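Local structure of conserved domain protein (Porphyromonas gingivalis, 3PNN) at residues A43-F48 / A295-T300; R86-F91 / Y227-F232; I233-A238 / P243-F248; R272-T277 / V286-E291. The protein probably acts as a glycosyltransferase that forms glycosidic linkages, built on an alpha/beta/alpha Rossmann-like fold. All coordinates share one frame; numbering follows the deposited sequence.

Contact 1 (A43-F48 / A295-T300)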
# COMPACT_ATOMS: atom_id res chain seq x y z
N ALA A 43 -2.30 -10.19 -9.30
CA ALA A 43 -0.99 -9.69 -9.75
C ALA A 43 -0.41 -10.68 -10.76
O ALA A 43 0.15 -10.29 -11.79
CB ALA A 43 -0.03 -9.49 -8.55
N ILE A 44 -0.56 -11.97 -10.47
CA ILE A 44 -0.09 -12.99 -11.40
C ILE A 44 -0.81 -12.84 -12.73
O ILE A 44 -0.18 -12.82 -13.78
CB ILE A 44 -0.27 -14.42 -10.84
CG1 ILE A 44 0.70 -14.64 -9.66
CG2 ILE A 44 -0.06 -15.46 -11.94
CD1 ILE A 44 0.46 -15.96 -8.90
N ARG A 45 -2.14 -12.75 -12.68
CA ARG A 45 -2.93 -12.61 -13.90
C ARG A 45 -2.53 -11.37 -14.70
O ARG A 45 -2.56 -11.37 -15.94
CB ARG A 45 -4.44 -12.53 -13.60
CG ARG A 45 -5.10 -13.82 -13.18
CD ARG A 45 -6.61 -13.79 -13.44
NE ARG A 45 -7.37 -12.98 -12.49
CZ ARG A 45 -8.68 -13.14 -12.27
NH1 ARG A 45 -9.36 -14.07 -12.93
NH2 ARG A 45 -9.32 -12.37 -11.38
N ALA A 46 -2.15 -10.32 -13.98
CA ALA A 46 -1.80 -9.04 -14.62
C ALA A 46 -0.38 -9.02 -15.20
O ALA A 46 -0.02 -8.09 -15.92
CB ALA A 46 -1.98 -7.89 -13.64
N GLY A 47 0.41 -10.03 -14.88
CA GLY A 47 1.73 -10.14 -15.48
C GLY A 47 2.89 -9.67 -14.62
O GLY A 47 3.99 -9.41 -15.15
N PHE A 48 2.68 -9.57 -13.31
CA PHE A 48 3.79 -9.30 -12.40
C PHE A 48 4.70 -10.52 -12.36
O PHE A 48 4.23 -11.65 -12.46
CB PHE A 48 3.29 -8.95 -10.99
CG PHE A 48 2.78 -7.54 -10.88
CD1 PHE A 48 3.62 -6.52 -10.42
CD2 PHE A 48 1.48 -7.22 -11.26
CE1 PHE A 48 3.16 -5.21 -10.34
CE2 PHE A 48 1.01 -5.91 -11.18
CZ PHE A 48 1.86 -4.91 -10.71
N ALA A 295 -19.89 -14.64 -10.10
CA ALA A 295 -19.85 -14.03 -11.43
C ALA A 295 -18.70 -14.54 -12.29
O ALA A 295 -18.55 -14.14 -13.44
CB ALA A 295 -19.78 -12.51 -11.33
N GLY A 296 -17.88 -15.42 -11.73
CA GLY A 296 -16.77 -16.01 -12.46
C GLY A 296 -15.47 -15.22 -12.49
O GLY A 296 -14.55 -15.59 -13.21
N GLU A 297 -15.38 -14.15 -11.70
CA GLU A 297 -14.18 -13.31 -11.68
C GLU A 297 -13.02 -14.06 -11.03
O GLU A 297 -11.86 -13.82 -11.36
CB GLU A 297 -14.44 -11.98 -10.97
CG GLU A 297 -13.23 -11.03 -10.83
CD GLU A 297 -12.99 -10.14 -12.06
OE1 GLU A 297 -13.46 -10.50 -13.16
OE2 GLU A 297 -12.35 -9.08 -11.91
N TYR A 298 -13.34 -14.96 -10.10
CA TYR A 298 -12.34 -15.77 -9.40
C TYR A 298 -12.86 -17.19 -9.28
O TYR A 298 -14.07 -17.39 -9.20
CB TYR A 298 -12.09 -15.25 -7.97
CG TYR A 298 -11.57 -13.84 -7.94
CD1 TYR A 298 -10.22 -13.57 -8.12
CD2 TYR A 298 -12.43 -12.77 -7.75
CE1 TYR A 298 -9.74 -12.27 -8.13
CE2 TYR A 298 -11.97 -11.47 -7.75
CZ TYR A 298 -10.62 -11.23 -7.93
OH TYR A 298 -10.16 -9.94 -7.94
N PRO A 299 -11.95 -18.17 -9.23
CA PRO A 299 -12.37 -19.53 -8.87
C PRO A 299 -12.72 -19.59 -7.39
O PRO A 299 -12.28 -18.74 -6.61
CB PRO A 299 -11.11 -20.36 -9.14
CG PRO A 299 -10.00 -19.41 -8.90
CD PRO A 299 -10.50 -18.09 -9.46
N THR A 300 -13.49 -20.59 -6.98
CA THR A 300 -13.85 -20.69 -5.56
C THR A 300 -12.62 -20.80 -4.65
O THR A 300 -12.57 -20.17 -3.60
CB THR A 300 -14.79 -21.87 -5.27
OG1 THR A 300 -16.01 -21.67 -5.97
CG2 THR A 300 -15.07 -21.96 -3.77
O HOH W 1 -12.00 -14.65 -14.60
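Arg45, in the last turn of helix 35-46, reaches across to the backbone carbonyl of Glu297 in the C-terminal tail, a polar contact between a side chain and a main chain that joins residues far apart in sequence. The guanidinium meets the carbonyl end-on with two nitrogens: Arg45 donates hydrogen bonds from NH1 (3.0 Å) and NH2 (2.9 Å) to Glu297 O. The acceptor sits only 9° out of the guanidinium plane, and the two donors approach from opposite faces of the carbonyl plane. Because one oxygen serves both, neither bond can be straight, and the N-H...O angle at NH2 is 145°. The chain heads for the tail from CB onward, and a bend at chi3 sets the guanidinium beside the carbonyl. A water accepts a weak bond from Arg45 NH1 and donates to Gly296 O, adding a second link. Beside the carbonyl, Arg45 NH2 also touches the Tyr298 ring at CE1, 3.3 Å away, with ring and guanidinium planes inclined by 39°.

Both helices that lead into the contact end in Schellman motifs, at Gly47 and at Gly296. Asp42 binds both partners, by a salt bridge to Arg45 NH2 and a hydrogen bond to Tyr298 OH. The Tyr298 ring packs edge-to-face with Tyr38 of helix 35-46, while helix 129-140 comes close through Arg129, which touches Glu297.

Contact 2 (R86-F91 / Y227-F232)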
# COMPACT_ATOMS: atom_id res chain seq x y z
N ARG A 86 17.58 -0.90 11.43
CA ARG A 86 17.97 -0.78 10.03
C ARG A 86 17.89 0.68 9.58
O ARG A 86 16.94 1.08 8.90
CB ARG A 86 17.12 -1.69 9.15
CG ARG A 86 17.93 -2.77 8.46
CD ARG A 86 17.45 -4.17 8.83
NE ARG A 86 17.92 -4.62 10.14
CZ ARG A 86 17.88 -5.88 10.56
NH1 ARG A 86 18.32 -6.19 11.76
NH2 ARG A 86 17.39 -6.83 9.77
N LEU A 87 18.90 1.45 9.97
CA LEU A 87 18.96 2.88 9.73
C LEU A 87 20.20 3.23 8.92
O LEU A 87 21.16 2.46 8.89
CB LEU A 87 19.04 3.61 11.08
CG LEU A 87 17.89 3.37 12.05
CD1 LEU A 87 18.19 3.95 13.42
CD2 LEU A 87 16.60 3.95 11.47
N PRO A 88 20.20 4.40 8.27
CA PRO A 88 21.36 4.82 7.48
C PRO A 88 22.62 4.86 8.33
O PRO A 88 22.57 5.16 9.52
CB PRO A 88 20.98 6.23 7.03
CG PRO A 88 19.48 6.22 7.02
CD PRO A 88 19.09 5.37 8.19
N GLU A 89 23.75 4.54 7.71
CA GLU A 89 25.03 4.58 8.40
C GLU A 89 25.17 5.91 9.13
O GLU A 89 24.96 6.97 8.55
CB GLU A 89 26.18 4.39 7.40
CG GLU A 89 27.48 3.91 8.02
CD GLU A 89 28.56 3.66 6.99
OE1 GLU A 89 28.40 4.10 5.83
OE2 GLU A 89 29.58 3.01 7.32
N GLY A 90 25.51 5.85 10.42
CA GLY A 90 25.70 7.05 11.21
C GLY A 90 24.58 7.30 12.21
O GLY A 90 24.75 8.07 13.16
N PHE A 91 23.44 6.66 12.00
CA PHE A 91 22.30 6.80 12.89
C PHE A 91 22.13 5.57 13.77
O PHE A 91 22.31 4.44 13.33
CB PHE A 91 21.01 7.04 12.09
CG PHE A 91 20.90 8.42 11.51
CD1 PHE A 91 20.44 9.47 12.28
CD2 PHE A 91 21.25 8.67 10.19
CE1 PHE A 91 20.33 10.75 11.75
CE2 PHE A 91 21.14 9.94 9.65
CZ PHE A 91 20.68 10.98 10.43
N TYR A 227 15.90 8.37 -3.28
CA TYR A 227 15.25 9.59 -2.83
C TYR A 227 14.70 9.38 -1.42
O TYR A 227 14.78 10.28 -0.57
CB TYR A 227 14.13 10.01 -3.78
CG TYR A 227 14.62 10.49 -5.14
CD1 TYR A 227 15.63 11.45 -5.25
CD2 TYR A 227 14.06 9.98 -6.30
CE1 TYR A 227 16.07 11.87 -6.51
CE2 TYR A 227 14.49 10.40 -7.56
CZ TYR A 227 15.49 11.34 -7.65
OH TYR A 227 15.91 11.76 -8.90
N SER A 228 14.14 8.20 -1.17
CA SER A 228 13.59 7.91 0.16
C SER A 228 14.67 7.90 1.21
O SER A 228 14.44 8.32 2.34
CB SER A 228 12.89 6.54 0.20
OG SER A 228 11.74 6.50 -0.63
N GLU A 229 15.84 7.38 0.87
CA GLU A 229 16.95 7.38 1.84
C GLU A 229 17.37 8.82 2.17
O GLU A 229 17.66 9.16 3.33
CB GLU A 229 18.14 6.58 1.31
CG GLU A 229 19.42 6.71 2.12
CD GLU A 229 19.59 5.60 3.15
OE1 GLU A 229 18.59 4.92 3.47
OE2 GLU A 229 20.72 5.42 3.64
N GLU A 230 17.40 9.67 1.16
CA GLU A 230 17.74 11.07 1.37
C GLU A 230 16.77 11.73 2.36
O GLU A 230 17.19 12.41 3.29
CB GLU A 230 17.76 11.83 0.04
CG GLU A 230 17.85 13.34 0.20
CD GLU A 230 17.40 14.08 -1.05
OE1 GLU A 230 17.59 13.54 -2.16
OE2 GLU A 230 16.84 15.19 -0.92
N LEU A 231 15.47 11.52 2.14
CA LEU A 231 14.44 12.12 2.98
C LEU A 231 14.37 11.45 4.35
O LEU A 231 14.00 12.08 5.34
CB LEU A 231 13.08 12.07 2.28
CG LEU A 231 13.00 13.01 1.08
CD1 LEU A 231 11.68 12.87 0.34
CD2 LEU A 231 13.21 14.44 1.54
N PHE A 232 14.73 10.18 4.41
CA PHE A 232 14.78 9.48 5.70
C PHE A 232 15.84 10.08 6.62
O PHE A 232 15.60 10.28 7.82
CB PHE A 232 15.03 7.98 5.51
CG PHE A 232 14.72 7.15 6.73
CD1 PHE A 232 13.63 7.44 7.53
CD2 PHE A 232 15.51 6.04 7.06
CE1 PHE A 232 13.32 6.65 8.65
CE2 PHE A 232 15.22 5.25 8.18
CZ PHE A 232 14.12 5.56 8.97
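The type II beta turn that begins at Pro88 is laid against helix 223-239 through Pro88 itself, whose ring fits between the side chains of Glu229 and Phe232, one helical turn apart. The turn is closed by Phe91 N bonding to Pro88 O at 3.0 Å, and Gly90 takes the positive phi of 108° expected at its third position. Pro88 and Glu229 are also the nearest pair in the backbones, with 7.6 Å between the CA of Pro88 and the CA of Glu229.

No hydrogen bond crosses the interface, which is held by van der Waals contacts. Pro88 CD lies 3.8 Å from Phe232 CD2, the proline and phenylalanine side chains crossing at about a right angle. Leu87 adds one branch to the same ring: its CD2 is 3.8 Å from Phe232 CE2, the two side chains again crossing at about a right angle, with CD2 oblique to the ring. Phe232 can offer this side of its ring because its CG stands anti to the backbone N (chi1 -164°), which carries the ring from the helix toward the loop. On the other helical position the Pro88 ring runs past the carboxylate in the opposite direction, with Pro88 CB 3.5 Å from Glu229 OE2. That carboxylate has its salt bridge elsewhere, from OE1 to Arg111.

Further along helix 223-239, Ile233 and Leu236 also touch Pro88. Phe232 meets His105 and Leu108 of helix 103-108, and Leu231, on another side of the helix, packs on Val252 of helix 249-259.

Contact 3 (I233-A238 / P243-F248)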
# COMPACT_ATOMS: atom_id res chain seq x y z
N ILE A 233 17.01 10.36 6.06
CA ILE A 233 18.06 11.05 6.82
C ILE A 233 17.51 12.37 7.37
O ILE A 233 17.73 12.69 8.55
CB ILE A 233 19.33 11.29 5.96
CG1 ILE A 233 20.06 9.95 5.76
CG2 ILE A 233 20.26 12.33 6.62
CD1 ILE A 233 21.06 9.97 4.62
N ASN A 234 16.79 13.11 6.54
CA ASN A 234 16.23 14.39 6.99
C ASN A 234 15.24 14.16 8.11
O ASN A 234 15.24 14.87 9.11
CB ASN A 234 15.54 15.11 5.82
CG ASN A 234 16.52 15.69 4.82
OD1 ASN A 234 17.71 15.83 5.12
ND2 ASN A 234 16.04 16.02 3.63
N PHE A 235 14.40 13.14 7.93
CA PHE A 235 13.41 12.77 8.92
C PHE A 235 14.03 12.39 10.25
O PHE A 235 13.64 12.91 11.30
CB PHE A 235 12.57 11.60 8.39
CG PHE A 235 11.73 10.94 9.45
CD1 PHE A 235 10.48 11.43 9.76
CD2 PHE A 235 12.20 9.82 10.12
CE1 PHE A 235 9.70 10.81 10.73
CE2 PHE A 235 11.44 9.20 11.09
CZ PHE A 235 10.18 9.70 11.40
N LEU A 236 15.01 11.49 10.22
CA LEU A 236 15.72 11.10 11.44
C LEU A 236 16.36 12.29 12.15
O LEU A 236 16.33 12.40 13.38
CB LEU A 236 16.78 10.04 11.13
CG LEU A 236 16.18 8.71 10.65
CD1 LEU A 236 17.23 7.82 10.01
CD2 LEU A 236 15.48 8.00 11.80
N ASN A 237 16.95 13.19 11.38
CA ASN A 237 17.54 14.39 11.96
C ASN A 237 16.52 15.27 12.67
O ASN A 237 16.83 15.87 13.69
CB ASN A 237 18.31 15.19 10.91
CG ASN A 237 19.68 14.61 10.63
OD1 ASN A 237 20.32 14.06 11.53
ND2 ASN A 237 20.15 14.74 9.40
N ALA A 238 15.31 15.35 12.13
CA ALA A 238 14.29 16.25 12.66
C ALA A 238 13.42 15.62 13.74
O ALA A 238 13.03 16.28 14.70
CB ALA A 238 13.43 16.79 11.54
N PRO A 243 9.18 9.66 20.03
CA PRO A 243 8.75 8.29 20.33
C PRO A 243 7.81 7.71 19.28
O PRO A 243 7.86 6.50 19.03
CB PRO A 243 7.98 8.44 21.66
CG PRO A 243 8.33 9.81 22.16
CD PRO A 243 8.59 10.63 20.96
N LYS A 244 6.98 8.55 18.67
CA LYS A 244 5.93 8.05 17.77
C LYS A 244 5.96 8.63 16.35
O LYS A 244 5.01 8.45 15.58
CB LYS A 244 4.56 8.26 18.41
CG LYS A 244 4.50 7.82 19.87
CD LYS A 244 3.14 8.05 20.50
CE LYS A 244 2.20 6.89 20.24
NZ LYS A 244 1.01 6.93 21.14
N SER A 245 7.05 9.31 16.00
CA SER A 245 7.17 9.88 14.66
C SER A 245 7.21 8.77 13.61
O SER A 245 7.72 7.68 13.88
CB SER A 245 8.43 10.75 14.57
OG SER A 245 9.58 10.02 14.98
N GLU A 246 6.66 9.05 12.43
CA GLU A 246 6.58 8.05 11.36
C GLU A 246 6.92 8.62 10.00
O GLU A 246 6.59 9.76 9.69
CB GLU A 246 5.18 7.43 11.30
CG GLU A 246 4.88 6.44 12.41
CD GLU A 246 3.51 5.81 12.26
OE1 GLU A 246 3.42 4.70 11.68
OE2 GLU A 246 2.52 6.44 12.70
N PHE A 247 7.58 7.79 9.19
CA PHE A 247 8.05 8.16 7.86
C PHE A 247 7.16 7.47 6.84
O PHE A 247 7.30 6.27 6.60
CB PHE A 247 9.50 7.69 7.73
CG PHE A 247 10.21 8.14 6.47
CD1 PHE A 247 10.35 9.48 6.17
CD2 PHE A 247 10.79 7.20 5.63
CE1 PHE A 247 11.03 9.89 5.03
CE2 PHE A 247 11.47 7.60 4.48
CZ PHE A 247 11.59 8.95 4.18
N PHE A 248 6.23 8.23 6.25
CA PHE A 248 5.14 7.70 5.43
C PHE A 248 5.36 7.91 3.94
O PHE A 248 5.94 8.92 3.53
CB PHE A 248 3.82 8.40 5.77
CG PHE A 248 3.29 8.06 7.13
CD1 PHE A 248 2.88 6.77 7.42
CD2 PHE A 248 3.16 9.04 8.10
CE1 PHE A 248 2.37 6.46 8.67
CE2 PHE A 248 2.65 8.73 9.35
CZ PHE A 248 2.26 7.44 9.63
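Phe235 and Phe247 meet obliquely, neither stacked nor edge-to-face: their ring planes are 43° apart and their centroids 5.4 Å. The pair forms where the loop joining helix 223-239 to helix 249-259 folds back on the first helix, with Phe248 at the N-cap position of the second.

The tilt goes with Phe247 presenting its CB, not its ring, to the face of Phe235. The Phe247 CB lies over the centre of the Phe235 ring, 4.0 Å from its centroid and 5° off the normal, a CH-pi contact of almost ideal direction. The Phe247 ring then runs on from that methylene toward the base of the Phe235 side chain, so that Phe247 CD1 comes to 3.8 Å from Phe235 CB. Both side chains have CG anti to the backbone N (chi1 167° for Phe235), and this brings them out from their backbones to cross between the helix and the loop.

The far end of the Phe235 ring meets the chain just before Phe247. Its CE1 is 3.4 Å from Glu246 O, which approaches obliquely. Phe235 buries more surface in this contact than any other residue of the two segments. Trp101 also touches the Phe235 side chain, while Phe232 from the preceding helical turn meets the Phe247 ring.

Ser245 completes the lining beside the ring: its hydroxyl is hydrogen-bonded to His239 O at the C-terminal end of helix 223-239, and Ser245 OG stands 3.6 Å from Phe235 CZ.

Contact 4 (R272-T277 / V286-E291)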
# COMPACT_ATOMS: atom_id res chain seq x y z
N ARG A 272 -12.96 -1.45 -8.07
CA ARG A 272 -13.45 -0.89 -6.82
C ARG A 272 -12.76 -1.53 -5.61
O ARG A 272 -12.70 -2.76 -5.50
CB ARG A 272 -14.96 -1.10 -6.73
CG ARG A 272 -15.73 -0.35 -7.81
CD ARG A 272 -16.02 1.06 -7.35
NE ARG A 272 -16.91 1.01 -6.19
CZ ARG A 272 -18.24 1.14 -6.25
NH1 ARG A 272 -18.96 1.06 -5.14
NH2 ARG A 272 -18.84 1.37 -7.42
N TRP A 273 -12.25 -0.69 -4.71
CA TRP A 273 -11.59 -1.12 -3.49
C TRP A 273 -12.61 -1.65 -2.48
O TRP A 273 -13.73 -1.15 -2.40
CB TRP A 273 -10.84 0.06 -2.86
CG TRP A 273 -10.41 -0.18 -1.42
CD1 TRP A 273 -9.21 -0.67 -1.00
CD2 TRP A 273 -11.18 0.07 -0.23
NE1 TRP A 273 -9.19 -0.76 0.38
CE2 TRP A 273 -10.39 -0.31 0.87
CE3 TRP A 273 -12.47 0.57 -0.00
CZ2 TRP A 273 -10.83 -0.19 2.19
CZ3 TRP A 273 -12.91 0.68 1.30
CH2 TRP A 273 -12.10 0.29 2.38
N PHE A 274 -12.22 -2.66 -1.72
CA PHE A 274 -12.87 -2.86 -0.43
C PHE A 274 -11.93 -3.42 0.63
O PHE A 274 -10.84 -3.91 0.33
CB PHE A 274 -14.16 -3.65 -0.52
CG PHE A 274 -14.08 -4.86 -1.37
CD1 PHE A 274 -13.66 -6.07 -0.82
CD2 PHE A 274 -14.47 -4.82 -2.70
CE1 PHE A 274 -13.61 -7.23 -1.61
CE2 PHE A 274 -14.42 -5.96 -3.49
CZ PHE A 274 -13.99 -7.17 -2.94
N GLY A 275 -12.36 -3.31 1.87
CA GLY A 275 -11.50 -3.63 2.98
C GLY A 275 -12.29 -3.49 4.26
O GLY A 275 -13.38 -2.91 4.28
N VAL A 276 -11.74 -4.04 5.33
CA VAL A 276 -12.42 -4.04 6.61
C VAL A 276 -11.82 -2.95 7.47
O VAL A 276 -10.74 -3.12 8.02
CB VAL A 276 -12.28 -5.40 7.31
CG1 VAL A 276 -12.96 -5.39 8.70
CG2 VAL A 276 -12.83 -6.52 6.44
N THR A 277 -12.49 -1.81 7.56
CA THR A 277 -12.02 -0.73 8.43
C THR A 277 -12.51 -0.95 9.85
O THR A 277 -11.75 -0.86 10.81
CB THR A 277 -12.48 0.66 7.93
OG1 THR A 277 -12.20 0.78 6.53
CG2 THR A 277 -11.74 1.76 8.68
N VAL A 286 -17.19 -10.04 2.87
CA VAL A 286 -17.53 -11.44 2.61
C VAL A 286 -18.54 -11.55 1.44
O VAL A 286 -18.37 -12.35 0.52
CB VAL A 286 -18.13 -12.12 3.86
CG1 VAL A 286 -18.67 -13.51 3.52
CG2 VAL A 286 -17.08 -12.22 5.00
N ALA A 287 -19.57 -10.72 1.48
CA ALA A 287 -20.60 -10.78 0.45
C ALA A 287 -20.06 -10.38 -0.93
O ALA A 287 -20.42 -10.99 -1.94
CB ALA A 287 -21.81 -9.92 0.84
N LYS A 288 -19.20 -9.38 -0.98
CA LYS A 288 -18.67 -8.93 -2.26
C LYS A 288 -17.78 -9.99 -2.90
O LYS A 288 -17.84 -10.22 -4.11
CB LYS A 288 -17.89 -7.62 -2.12
CG LYS A 288 -17.34 -7.10 -3.43
CD LYS A 288 -18.47 -6.83 -4.43
CE LYS A 288 -17.92 -6.27 -5.73
NZ LYS A 288 -19.03 -6.00 -6.70
N LEU A 289 -16.94 -10.64 -2.09
CA LEU A 289 -16.10 -11.70 -2.63
C LEU A 289 -16.95 -12.87 -3.14
O LEU A 289 -16.62 -13.51 -4.14
CB LEU A 289 -15.11 -12.18 -1.56
CG LEU A 289 -14.03 -11.15 -1.17
CD1 LEU A 289 -13.25 -11.64 0.06
CD2 LEU A 289 -13.08 -10.85 -2.32
N ARG A 290 -18.03 -13.18 -2.43
CA ARG A 290 -18.92 -14.26 -2.85
C ARG A 290 -19.57 -13.92 -4.20
O ARG A 290 -19.68 -14.76 -5.10
CB ARG A 290 -19.99 -14.53 -1.78
CG ARG A 290 -20.62 -15.91 -1.85
CD ARG A 290 -22.15 -15.88 -1.75
NE ARG A 290 -22.64 -15.10 -0.62
CZ ARG A 290 -23.35 -13.97 -0.75
NH1 ARG A 290 -23.76 -13.32 0.34
NH2 ARG A 290 -23.65 -13.50 -1.95
N GLU A 291 -20.01 -12.67 -4.31
CA GLU A 291 -20.64 -12.19 -5.54
C GLU A 291 -19.68 -12.20 -6.74
O GLU A 291 -20.07 -12.62 -7.84
CB GLU A 291 -21.25 -10.80 -5.32
CG GLU A 291 -22.51 -10.83 -4.44
CD GLU A 291 -22.84 -9.48 -3.83
OE1 GLU A 291 -22.28 -8.46 -4.28
OE2 GLU A 291 -23.68 -9.45 -2.90
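The Phe274 ring has the CB of Lys288 over one face and the CD2 of Leu289 at its edge, close to the ring plane, so two successive residues of helix 282-294 hold it on different sides. In this Rossmann-like alpha/beta/alpha domain the loop after strand 263-268 thus packs on helix 282-294, the helix that follows it in the chain.

Over the face, Lys288 CB lies 4.2 Å from the centroid of the Phe274 ring and 17° off its normal, a CH-pi contact displaced toward the rim. The lysine chain crosses the phenylalanine at about a right angle and bends at chi2 (60°), its terminal part leading away from the loop. Lys288 was modelled in two conformers and its CG sits implausibly close to the ring, so the exact tightness here is doubtful.

Phe274 reaches the helix with CG placed between its backbone N and carbonyl carbon (chi1 46°), which, with the CB pointing toward the helix, brings the ring onto Lys288 and Leu289. The Phe274 CA and Lys288 CA are the closest across the segments at 8.6 Å, a gap spanned by the ring itself. Phe126 stacks on Phe274 and is also joined to it by backbone hydrogen bonding, and Val285 and Leu292 of the same helix touch the Phe274 side chain. Next to it in the loop, NE1 of the Trp273 indole hydrogen-bonds to Asp125.

At the edge of Phe274, Leu289 CD2 approaches CE1 of the ring to 3.7 Å.

How the contacts relate
The four contacts form two groups on opposite sides of the chain's centre. Contacts 2 and 3, with centres about 10 Å apart, use adjoining segments of helix 223-239 and touch directly, for instance where Phe91 CZ meets Asn237 OD1 at 3.3 Å. Contacts 1 and 4 have centres about 15 Å apart; both depend on the C-terminal part of the chain, contact 4 on helix 282-294 and contact 1 on the tail after it. Any contact of one group has its centre about 34 to 38 Å from that of any contact in the other. Contact 1 joins helix 35-46 to the C-terminal tail, with contacts 2, 3 and 4 following in order within that span.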